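Local structure of uncharacterized protein (3LPZ) at residues Ala193-Leu198 with Gly279-Ala284; Ser249-Ser254 with Met291-Gln296; Asp261-Leu266 with Glu286-Met291. The protein belongs to the Get4 family and probably acts in the targeting of tail-anchored proteins, in the Get pathway, where it is likely to bind Get5. One frame throughout, in Å; residues are numbered along the deposited sequence.

Contact 1 (Ala193-Leu198 with Gly279-Ala284); sequences AVLPYL and GIWDTA
Leu195 of helix 186-199 packs against Trp281 and Ala284. Along Gly279-Ala284 the chain first turns, with Asp282 N bonded back to Gly279 O at 3.1 Å, and then enters helix 282-293. Trp281 sits just before this helix. Leu195 CD1 lies over one face of its indole, 4.2 Å from the centroid of the five-membered ring and only 11° off the ring normal. This is a CH-pi contact. The nearest ring atom is CD2, also 4.2 Å from Leu195 CD1, at the junction of the two rings. Ala284 follows in the first turn of the helix. Its CB is 4.4 Å from the same Leu195 CD1, so a single methyl serves both partners. Leu195 reaches them because CD1 is extended away from CA (chi2 -176°). Leu195 also touches Leu251, and Trp281 touches Phe247 and Ile248, all on helix 243-256. The turn before helix 282-293 and the first turn of that helix thus pack against helices 186-199 and 243-256 of the alpha-solenoid. No hydrogen bond crosses between the two segments. Their fit depends on shape, dispersion and the exclusion of water, with the indole face as a flat platform for one methyl.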
loop_
_atom_site.group_PDB
_atom_site.type_symbol
_atom_site.label_atom_id
_atom_site.label_comp_id
_atom_site.label_asym_id
_atom_site.label_seq_id
_atom_site.Cartn_x
_atom_site.Cartn_y
_atom_site.Cartn_z
ATOM N N ALA A 193 0.673 -8.545 -6.828
ATOM C CA ALA A 193 -0.577 -8.372 -6.048
ATOM C C ALA A 193 -0.727 -9.401 -4.961
ATOM O O ALA A 193 -1.485 -9.158 -4.020
ATOM C CB ALA A 193 -1.809 -8.472 -6.948
ATOM N N VAL A 194 -0.066 -10.547 -5.101
ATOM C CA VAL A 194 -0.264 -11.683 -4.181
ATOM C C VAL A 194 0.828 -11.796 -3.129
ATOM O O VAL A 194 0.517 -11.860 -1.942
ATOM C CB VAL A 194 -0.357 -13.025 -4.949
ATOM C CG1 VAL A 194 -0.310 -14.206 -3.982
ATOM C CG2 VAL A 194 -1.643 -13.054 -5.773
ATOM N N LEU A 195 2.093 -11.805 -3.565
ATOM C CA LEU A 195 3.227 -11.983 -2.648
ATOM C C LEU A 195 3.304 -10.923 -1.547
ATOM O O LEU A 195 3.541 -11.271 -0.407
ATOM C CB LEU A 195 4.570 -12.116 -3.397
ATOM C CG LEU A 195 4.594 -13.270 -4.429
ATOM C CD1 LEU A 195 5.962 -13.400 -5.035
ATOM C CD2 LEU A 195 4.140 -14.675 -3.822
ATOM N N PRO A 196 3.123 -9.628 -1.891
ATOM C CA PRO A 196 3.200 -8.630 -0.810
ATOM C C PRO A 196 2.175 -8.838 0.315
ATOM O O PRO A 196 2.494 -8.557 1.488
ATOM C CB PRO A 196 2.982 -7.286 -1.555
ATOM C CG PRO A 196 3.574 -7.536 -2.917
ATOM C CD PRO A 196 3.102 -8.979 -3.222
ATOM N N TYR A 197 0.963 -9.304 -0.020
ATOM C CA TYR A 197 -0.010 -9.629 1.030
ATOM C C TYR A 197 0.432 -10.788 1.906
ATOM O O TYR A 197 0.237 -10.721 3.126
ATOM C CB TYR A 197 -1.417 -9.893 0.473
ATOM C CG TYR A 197 -2.122 -8.614 0.082
ATOM C CD1 TYR A 197 -2.343 -7.597 1.024
ATOM C CD2 TYR A 197 -2.593 -8.431 -1.220
ATOM C CE1 TYR A 197 -3.028 -6.406 0.663
ATOM C CE2 TYR A 197 -3.294 -7.258 -1.587
ATOM C CZ TYR A 197 -3.480 -6.250 -0.638
ATOM O OH TYR A 197 -4.124 -5.097 -1.010
ATOM N N LEU A 198 1.024 -11.829 1.300
ATOM C CA LEU A 198 1.609 -12.920 2.082
ATOM C C LEU A 198 2.711 -12.388 3.013
ATOM O O LEU A 198 2.774 -12.773 4.173
ATOM C CB LEU A 198 2.172 -14.033 1.181
ATOM C CG LEU A 198 1.151 -14.880 0.423
ATOM C CD1 LEU A 198 1.876 -15.954 -0.427
ATOM C CD2 LEU A 198 0.106 -15.490 1.377
ATOM N N GLY A 279 16.242 -13.641 -9.951
ATOM C CA GLY A 279 16.244 -13.238 -8.548
ATOM C C GLY A 279 15.121 -12.369 -8.026
ATOM O O GLY A 279 15.080 -12.095 -6.815
ATOM N N ILE A 280 14.201 -11.929 -8.889
ATOM C CA ILE A 280 13.240 -10.912 -8.437
ATOM C C ILE A 280 12.252 -11.404 -7.372
ATOM O O ILE A 280 11.621 -10.583 -6.704
ATOM C CB ILE A 280 12.439 -10.203 -9.582
ATOM C CG1 ILE A 280 11.576 -11.220 -10.361
ATOM C CG2 ILE A 280 13.392 -9.316 -10.469
ATOM C CD1 ILE A 280 10.577 -10.572 -11.372
ATOM N N TRP A 281 12.086 -12.718 -7.238
ATOM C CA TRP A 281 11.213 -13.250 -6.165
ATOM C C TRP A 281 11.974 -13.843 -4.976
ATOM O O TRP A 281 11.342 -14.362 -4.052
ATOM C CB TRP A 281 10.243 -14.327 -6.668
ATOM C CG TRP A 281 9.222 -13.891 -7.686
ATOM C CD1 TRP A 281 9.017 -12.626 -8.186
ATOM C CD2 TRP A 281 8.254 -14.736 -8.328
ATOM N NE1 TRP A 281 7.986 -12.638 -9.111
ATOM C CE2 TRP A 281 7.501 -13.919 -9.214
ATOM C CE3 TRP A 281 7.959 -16.105 -8.252
ATOM C CZ2 TRP A 281 6.475 -14.431 -10.010
ATOM C CZ3 TRP A 281 6.923 -16.612 -9.045
ATOM C CH2 TRP A 281 6.200 -15.783 -9.909
ATOM N N ASP A 282 13.310 -13.797 -5.004
ATOM C CA ASP A 282 14.141 -14.589 -4.084
ATOM C C ASP A 282 13.921 -14.195 -2.627
ATOM O O ASP A 282 13.696 -15.051 -1.776
ATOM C CB ASP A 282 15.633 -14.427 -4.400
ATOM C CG ASP A 282 16.091 -15.243 -5.589
ATOM O OD1 ASP A 282 15.348 -16.134 -6.068
ATOM O OD2 ASP A 282 17.235 -14.977 -6.035
ATOM N N THR A 283 13.992 -12.897 -2.337
ATOM C CA THR A 283 13.819 -12.433 -0.957
ATOM C C THR A 283 12.393 -12.677 -0.449
ATOM O O THR A 283 12.194 -13.100 0.709
ATOM C CB THR A 283 14.207 -10.951 -0.821
ATOM O OG1 THR A 283 15.582 -10.813 -1.179
ATOM C CG2 THR A 283 14.033 -10.461 0.617
ATOM N N ALA A 284 11.409 -12.417 -1.316
ATOM C CA ALA A 284 10.008 -12.708 -1.010
ATOM C C ALA A 284 9.796 -14.188 -0.681
ATOM O O ALA A 284 9.102 -14.515 0.280
ATOM C CB ALA A 284 9.089 -12.294 -2.163
#

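Contact 2 (Ser249-Ser254 with Met291-Gln296); sequences SMLLLS and MYFGIQ
Phe293 meets Leu251 and Ser254 where the last turn of helix 282-293 approaches helix 243-256 in the alpha-solenoid. Its CB points toward the other helix. CG stands anti to the carbonyl carbon (chi1 -58°), and the ring runs on from there to the partner helix. Tyr292 CB, from the same segment, lies 3.7 Å above one ring face, toward the rim. Beyond CG the two sides of the ring have different neighbours. On one side, Phe293 CE2 is 4.2 Å from Leu251 CD1, an apolar contact. On the other, Phe293 CE1 is 3.5 Å from Ser254 O, which approaches the ring obliquely. At the tip, Phe293 CZ is 3.9 Å from Ser254 CB. The ring end therefore rests on both backbone and side chain of Ser254.

Ser254 is modelled in two conformers. In the one described, OG gives a hydrogen bond of 2.9 Å to Met250 O, one turn back. It arrives above the carbonyl plane, 36° out of it. Ser254 N reaches the same oxygen from the opposite face of that plane, so this oxygen takes two donors. Phe293 also meets the ring of Phe263 on helix 260-269, while Ser254 touches Leu262 and Leu266 of that helix. An alanine in place of Phe293 would probably open a gap beside Leu251 and Ser254 and leave the Phe263 ring without its aromatic neighbour.

Just past the phenylalanine, Gly294 has positive phi and the helix ends. The serine hydroxyl bond holds for one conformer and may be part of why a polar residue sits against this buried ring. No hydrogen bond crosses between the segments, and the contact rests mainly on apolar packing around the phenylalanine ring.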
loop_
_atom_site.group_PDB
_atom_site.type_symbol
_atom_site.label_atom_id
_atom_site.label_comp_id
_atom_site.label_asym_id
_atom_site.label_seq_id
_atom_site.Cartn_x
_atom_site.Cartn_y
_atom_site.Cartn_z
ATOM N N SER A 249 -0.543 -20.290 -7.661
ATOM C CA SER A 249 -1.776 -20.957 -7.189
ATOM C C SER A 249 -1.481 -22.042 -6.167
ATOM O O SER A 249 -2.153 -22.111 -5.164
ATOM C CB SER A 249 -2.568 -21.608 -8.329
ATOM O OG SER A 249 -2.873 -20.679 -9.337
ATOM N N MET A 250 -0.505 -22.902 -6.451
ATOM C CA MET A 250 -0.152 -23.985 -5.520
ATOM C C MET A 250 0.558 -23.489 -4.251
ATOM O O MET A 250 0.416 -24.065 -3.180
ATOM C CB MET A 250 0.716 -25.052 -6.210
ATOM C CG MET A 250 0.137 -25.621 -7.461
ATOM S SD MET A 250 -1.369 -26.533 -7.139
ATOM C CE MET A 250 -0.744 -27.927 -6.225
ATOM N N LEU A 251 1.343 -22.432 -4.377
ATOM C CA LEU A 251 1.942 -21.806 -3.215
ATOM C C LEU A 251 0.833 -21.320 -2.275
ATOM O O LEU A 251 0.878 -21.579 -1.063
ATOM C CB LEU A 251 2.859 -20.643 -3.620
ATOM C CG LEU A 251 3.482 -19.812 -2.490
ATOM C CD1 LEU A 251 4.344 -20.691 -1.604
ATOM C CD2 LEU A 251 4.303 -18.611 -3.039
ATOM N N LEU A 252 -0.170 -20.636 -2.821
ATOM C CA LEU A 252 -1.328 -20.251 -2.004
ATOM C C LEU A 252 -2.046 -21.425 -1.342
ATOM O O LEU A 252 -2.456 -21.329 -0.157
ATOM C CB LEU A 252 -2.333 -19.417 -2.817
ATOM C CG LEU A 252 -1.944 -17.961 -3.086
ATOM C CD1 LEU A 252 -2.970 -17.324 -4.037
ATOM C CD2 LEU A 252 -1.824 -17.130 -1.790
ATOM N N LEU A 253 -2.234 -22.515 -2.083
ATOM C CA LEU A 253 -2.780 -23.728 -1.452
ATOM C C LEU A 253 -1.893 -24.211 -0.326
ATOM O O LEU A 253 -2.378 -24.450 0.759
ATOM C CB LEU A 253 -2.951 -24.870 -2.446
ATOM C CG LEU A 253 -4.301 -25.090 -3.108
ATOM C CD1 LEU A 253 -4.287 -26.482 -3.784
ATOM C CD2 LEU A 253 -5.462 -24.965 -2.095
ATOM N N SER A 254 -0.593 -24.321 -0.577
ATOM C CA SER A 254 0.357 -24.883 0.390
ATOM C C SER A 254 0.434 -24.085 1.681
ATOM O O SER A 254 0.659 -24.638 2.742
ATOM C CB SER A 254 1.759 -24.988 -0.220
ATOM O OG SER A 254 1.756 -25.846 -1.339
ATOM N N MET A 291 8.044 -17.633 7.106
ATOM C CA MET A 291 6.768 -17.276 7.739
ATOM C C MET A 291 5.756 -18.420 7.800
ATOM O O MET A 291 5.086 -18.615 8.813
ATOM C CB MET A 291 6.129 -16.092 7.021
ATOM C CG MET A 291 6.903 -14.812 7.132
ATOM S SD MET A 291 6.200 -13.519 6.111
ATOM C CE MET A 291 4.836 -12.971 7.149
ATOM N N TYR A 292 5.646 -19.181 6.712
ATOM C CA TYR A 292 4.562 -20.162 6.572
ATOM C C TYR A 292 4.987 -21.613 6.700
ATOM O O TYR A 292 4.150 -22.509 6.906
ATOM C CB TYR A 292 3.827 -19.945 5.231
ATOM C CG TYR A 292 3.175 -18.579 5.167
ATOM C CD1 TYR A 292 1.943 -18.348 5.775
ATOM C CD2 TYR A 292 3.828 -17.498 4.550
ATOM C CE1 TYR A 292 1.341 -17.071 5.751
ATOM C CE2 TYR A 292 3.238 -16.210 4.519
ATOM C CZ TYR A 292 2.000 -16.005 5.133
ATOM O OH TYR A 292 1.416 -14.745 5.106
ATOM N N PHE A 293 6.275 -21.860 6.539
ATOM C CA PHE A 293 6.748 -23.231 6.457
ATOM C C PHE A 293 7.842 -23.535 7.466
ATOM O O PHE A 293 8.336 -24.667 7.521
ATOM C CB PHE A 293 7.195 -23.561 5.031
ATOM C CG PHE A 293 6.105 -23.380 4.014
ATOM C CD1 PHE A 293 5.087 -24.324 3.889
ATOM C CD2 PHE A 293 6.080 -22.245 3.202
ATOM C CE1 PHE A 293 4.067 -24.144 2.952
ATOM C CE2 PHE A 293 5.060 -22.048 2.265
ATOM C CZ PHE A 293 4.055 -22.985 2.138
ATOM N N GLY A 294 8.205 -22.535 8.264
ATOM C CA GLY A 294 9.239 -22.703 9.287
ATOM C C GLY A 294 10.631 -22.982 8.724
ATOM O O GLY A 294 11.494 -23.472 9.440
ATOM N N ILE A 295 10.858 -22.685 7.443
ATOM C CA ILE A 295 12.187 -22.852 6.825
ATOM C C ILE A 295 13.033 -21.596 7.056
ATOM O O ILE A 295 12.734 -20.524 6.511
ATOM C CB ILE A 295 12.077 -23.177 5.325
ATOM C CG1 ILE A 295 11.252 -24.444 5.115
ATOM C CG2 ILE A 295 13.453 -23.316 4.688
ATOM C CD1 ILE A 295 10.690 -24.612 3.690
ATOM N N GLN A 296 14.085 -21.733 7.866
ATOM C CA GLN A 296 14.935 -20.594 8.247
ATOM C C GLN A 296 15.634 -20.012 7.024
ATOM O O GLN A 296 16.061 -20.760 6.136
ATOM C CB GLN A 296 15.978 -20.998 9.309
ATOM C CG GLN A 296 15.406 -21.707 10.565
ATOM C CD GLN A 296 14.708 -20.774 11.583
ATOM O OE1 GLN A 296 14.810 -20.990 12.798
ATOM N NE2 GLN A 296 13.982 -19.766 11.095
#

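Contact 3 (Asp261-Leu266 with Glu286-Met291); sequences DLFRQL and ELIAEM
Phe263 and Ala289 are the residues whose CA atoms come nearest, with Phe263 CA 7.2 Å from Ala289 CA. Both segments are regular helix and run in roughly opposite senses. They belong to helices 260-269 and 282-293 of the alpha-solenoid, with the short helix 271-275 between them in the chain. Each keeps its own backbone bonds, and none passes between them.

Phe263 provides the main side chain from the first helix. Its CG is anti to the backbone N (chi1 -175°), and its CB points toward the other helix. The ring presents a face to Ala289. Ala289 CA stands 4.3 Å above the ring plane, over its centre. Ala289 CB makes a CH-pi contact, 3.9 Å from the Phe263 ring centroid and 28° off the normal. The small alanine lets the ring lie close against the helix backbone.

Ile288 is the second partner. Its CG2 methyl comes obliquely to the Phe263 ring, at 4.4 Å from CE1. The end of Ile288 leads away, with CD1 near Leu195 and Leu198 of helix 186-199; the side chain also touches Leu199. Phe263 in turn touches Leu251 of helix 243-256 and Ile295 beyond the end of helix 282-293. The ring thus fills a place where three helices and a loop come together. All three residues that touch here are buried, and their contact is wholly apolar. The alanine methyl is set off toward one side of the ring: Ala289 CB is 3.5 Å from Phe263 CE2 and 3.7 Å from Phe263 CZ.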
loop_
_atom_site.group_PDB
_atom_site.type_symbol
_atom_site.label_atom_id
_atom_site.label_comp_id
_atom_site.label_asym_id
_atom_site.label_seq_id
_atom_site.Cartn_x
_atom_site.Cartn_y
_atom_site.Cartn_z
ATOM N N ASP A 261 7.714 -29.785 3.180
ATOM C CA ASP A 261 7.780 -30.725 2.050
ATOM C C ASP A 261 7.108 -30.167 0.798
ATOM O O ASP A 261 7.618 -30.317 -0.312
ATOM C CB ASP A 261 7.087 -32.045 2.412
ATOM C CG ASP A 261 7.779 -32.795 3.535
ATOM O OD1 ASP A 261 9.006 -32.605 3.743
ATOM O OD2 ASP A 261 7.078 -33.597 4.201
ATOM N N LEU A 262 5.940 -29.560 0.998
ATOM C CA LEU A 262 5.161 -28.927 -0.060
ATOM C C LEU A 262 5.946 -27.810 -0.738
ATOM O O LEU A 262 6.030 -27.763 -1.968
ATOM C CB LEU A 262 3.893 -28.320 0.531
ATOM C CG LEU A 262 2.621 -29.143 0.653
ATOM C CD1 LEU A 262 1.708 -28.544 1.756
ATOM C CD2 LEU A 262 1.923 -29.195 -0.697
ATOM N N PHE A 263 6.507 -26.918 0.083
ATOM C CA PHE A 263 7.240 -25.752 -0.404
ATOM C C PHE A 263 8.474 -26.186 -1.171
ATOM O O PHE A 263 8.783 -25.637 -2.231
ATOM C CB PHE A 263 7.641 -24.809 0.740
ATOM C CG PHE A 263 8.298 -23.542 0.268
ATOM C CD1 PHE A 263 7.531 -22.476 -0.196
ATOM C CD2 PHE A 263 9.685 -23.433 0.231
ATOM C CE1 PHE A 263 8.146 -21.307 -0.662
ATOM C CE2 PHE A 263 10.306 -22.285 -0.244
ATOM C CZ PHE A 263 9.532 -21.211 -0.684
ATOM N N ARG A 264 9.176 -27.177 -0.621
ATOM C CA ARG A 264 10.402 -27.667 -1.235
ATOM C C ARG A 264 10.069 -28.319 -2.576
ATOM O O ARG A 264 10.728 -28.053 -3.568
ATOM C CB ARG A 264 11.150 -28.631 -0.299
ATOM C CG ARG A 264 11.855 -27.927 0.848
ATOM C CD ARG A 264 12.821 -28.861 1.603
ATOM N NE ARG A 264 13.184 -28.275 2.890
ATOM C CZ ARG A 264 12.580 -28.565 4.043
ATOM N NH1 ARG A 264 11.602 -29.469 4.082
ATOM N NH2 ARG A 264 12.967 -27.962 5.162
ATOM N N GLN A 265 9.016 -29.129 -2.614
ATOM C CA GLN A 265 8.625 -29.774 -3.880
ATOM C C GLN A 265 8.217 -28.780 -4.968
ATOM O O GLN A 265 8.527 -28.994 -6.130
ATOM C CB GLN A 265 7.532 -30.814 -3.673
ATOM C CG GLN A 265 7.236 -31.633 -4.914
ATOM C CD GLN A 265 6.031 -32.522 -4.736
ATOM O OE1 GLN A 265 5.405 -32.534 -3.678
ATOM N NE2 GLN A 265 5.695 -33.269 -5.772
ATOM N N LEU A 266 7.530 -27.702 -4.582
ATOM C CA LEU A 266 7.132 -26.644 -5.517
ATOM C C LEU A 266 8.341 -25.936 -6.123
ATOM O O LEU A 266 8.420 -25.732 -7.334
ATOM C CB LEU A 266 6.265 -25.620 -4.780
ATOM C CG LEU A 266 4.902 -25.196 -5.318
ATOM C CD1 LEU A 266 4.153 -26.278 -6.073
ATOM C CD2 LEU A 266 4.079 -24.662 -4.147
ATOM N N GLU A 286 12.009 -16.478 0.251
ATOM C CA GLU A 286 12.728 -16.782 1.507
ATOM C C GLU A 286 11.918 -16.389 2.730
ATOM O O GLU A 286 11.814 -17.156 3.684
ATOM C CB GLU A 286 14.042 -16.026 1.553
ATOM C CG GLU A 286 15.148 -16.701 0.793
ATOM C CD GLU A 286 16.426 -15.905 0.849
ATOM O OE1 GLU A 286 16.733 -15.315 1.917
ATOM O OE2 GLU A 286 17.112 -15.861 -0.183
ATOM N N LEU A 287 11.353 -15.187 2.700
ATOM C CA LEU A 287 10.539 -14.706 3.829
ATOM C C LEU A 287 9.261 -15.523 3.987
ATOM O O LEU A 287 8.866 -15.859 5.109
ATOM C CB LEU A 287 10.220 -13.212 3.706
ATOM C CG LEU A 287 11.315 -12.281 4.224
ATOM C CD1 LEU A 287 10.996 -10.848 3.863
ATOM C CD2 LEU A 287 11.506 -12.400 5.744
ATOM N N ILE A 288 8.644 -15.859 2.859
ATOM C CA ILE A 288 7.472 -16.725 2.840
ATOM C C ILE A 288 7.766 -18.142 3.374
ATOM O O ILE A 288 6.998 -18.663 4.171
ATOM C CB ILE A 288 6.846 -16.759 1.404
ATOM C CG1 ILE A 288 6.122 -15.420 1.123
ATOM C CG2 ILE A 288 5.899 -17.982 1.227
ATOM C CD1 ILE A 288 5.752 -15.187 -0.339
ATOM N N ALA A 289 8.870 -18.756 2.929
ATOM C CA ALA A 289 9.317 -20.053 3.479
ATOM C C ALA A 289 9.535 -20.009 4.997
ATOM O O ALA A 289 9.200 -20.965 5.704
ATOM C CB ALA A 289 10.618 -20.557 2.790
ATOM N N GLU A 290 10.116 -18.920 5.487
ATOM C CA GLU A 290 10.227 -18.726 6.933
ATOM C C GLU A 290 8.876 -18.534 7.628
ATOM O O GLU A 290 8.588 -19.227 8.606
ATOM C CB GLU A 290 11.185 -17.586 7.248
ATOM C CG GLU A 290 11.567 -17.446 8.730
ATOM C CD GLU A 290 12.533 -16.287 8.947
ATOM O OE1 GLU A 290 12.085 -15.128 9.090
ATOM O OE2 GLU A 290 13.753 -16.529 8.950
ATOM N N MET A 291 8.044 -17.633 7.106
ATOM C CA MET A 291 6.768 -17.276 7.739
ATOM C C MET A 291 5.756 -18.420 7.800
ATOM O O MET A 291 5.086 -18.615 8.813
ATOM C CB MET A 291 6.129 -16.092 7.021
ATOM C CG MET A 291 6.903 -14.812 7.132
ATOM S SD MET A 291 6.200 -13.519 6.111
ATOM C CE MET A 291 4.836 -12.971 7.149
#

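In the fold
All three contacts use helix 282-293. Contact 1 lies at its start, contact 3 along its middle and contact 2 at its end. The centres of contacts 2 and 3 are about 5 Å apart, and the centre of contact 1 is about 12 Å from each. Contacts 2 and 3 share Met291 and meet ring to ring, with Phe293 CE2 3.5 Å from Phe263 CD1 and the planes at about 35°. Ile295 N also lies 3.0 Å from Ala289 O, a probable hydrogen bond. Contact 1 joins contact 3 through Leu195 CD2 and Ile288 CD1, 3.9 Å apart. It joins contact 2 through a probable hydrogen bond of 2.6 Å between Tyr292 OH and Leu198 O.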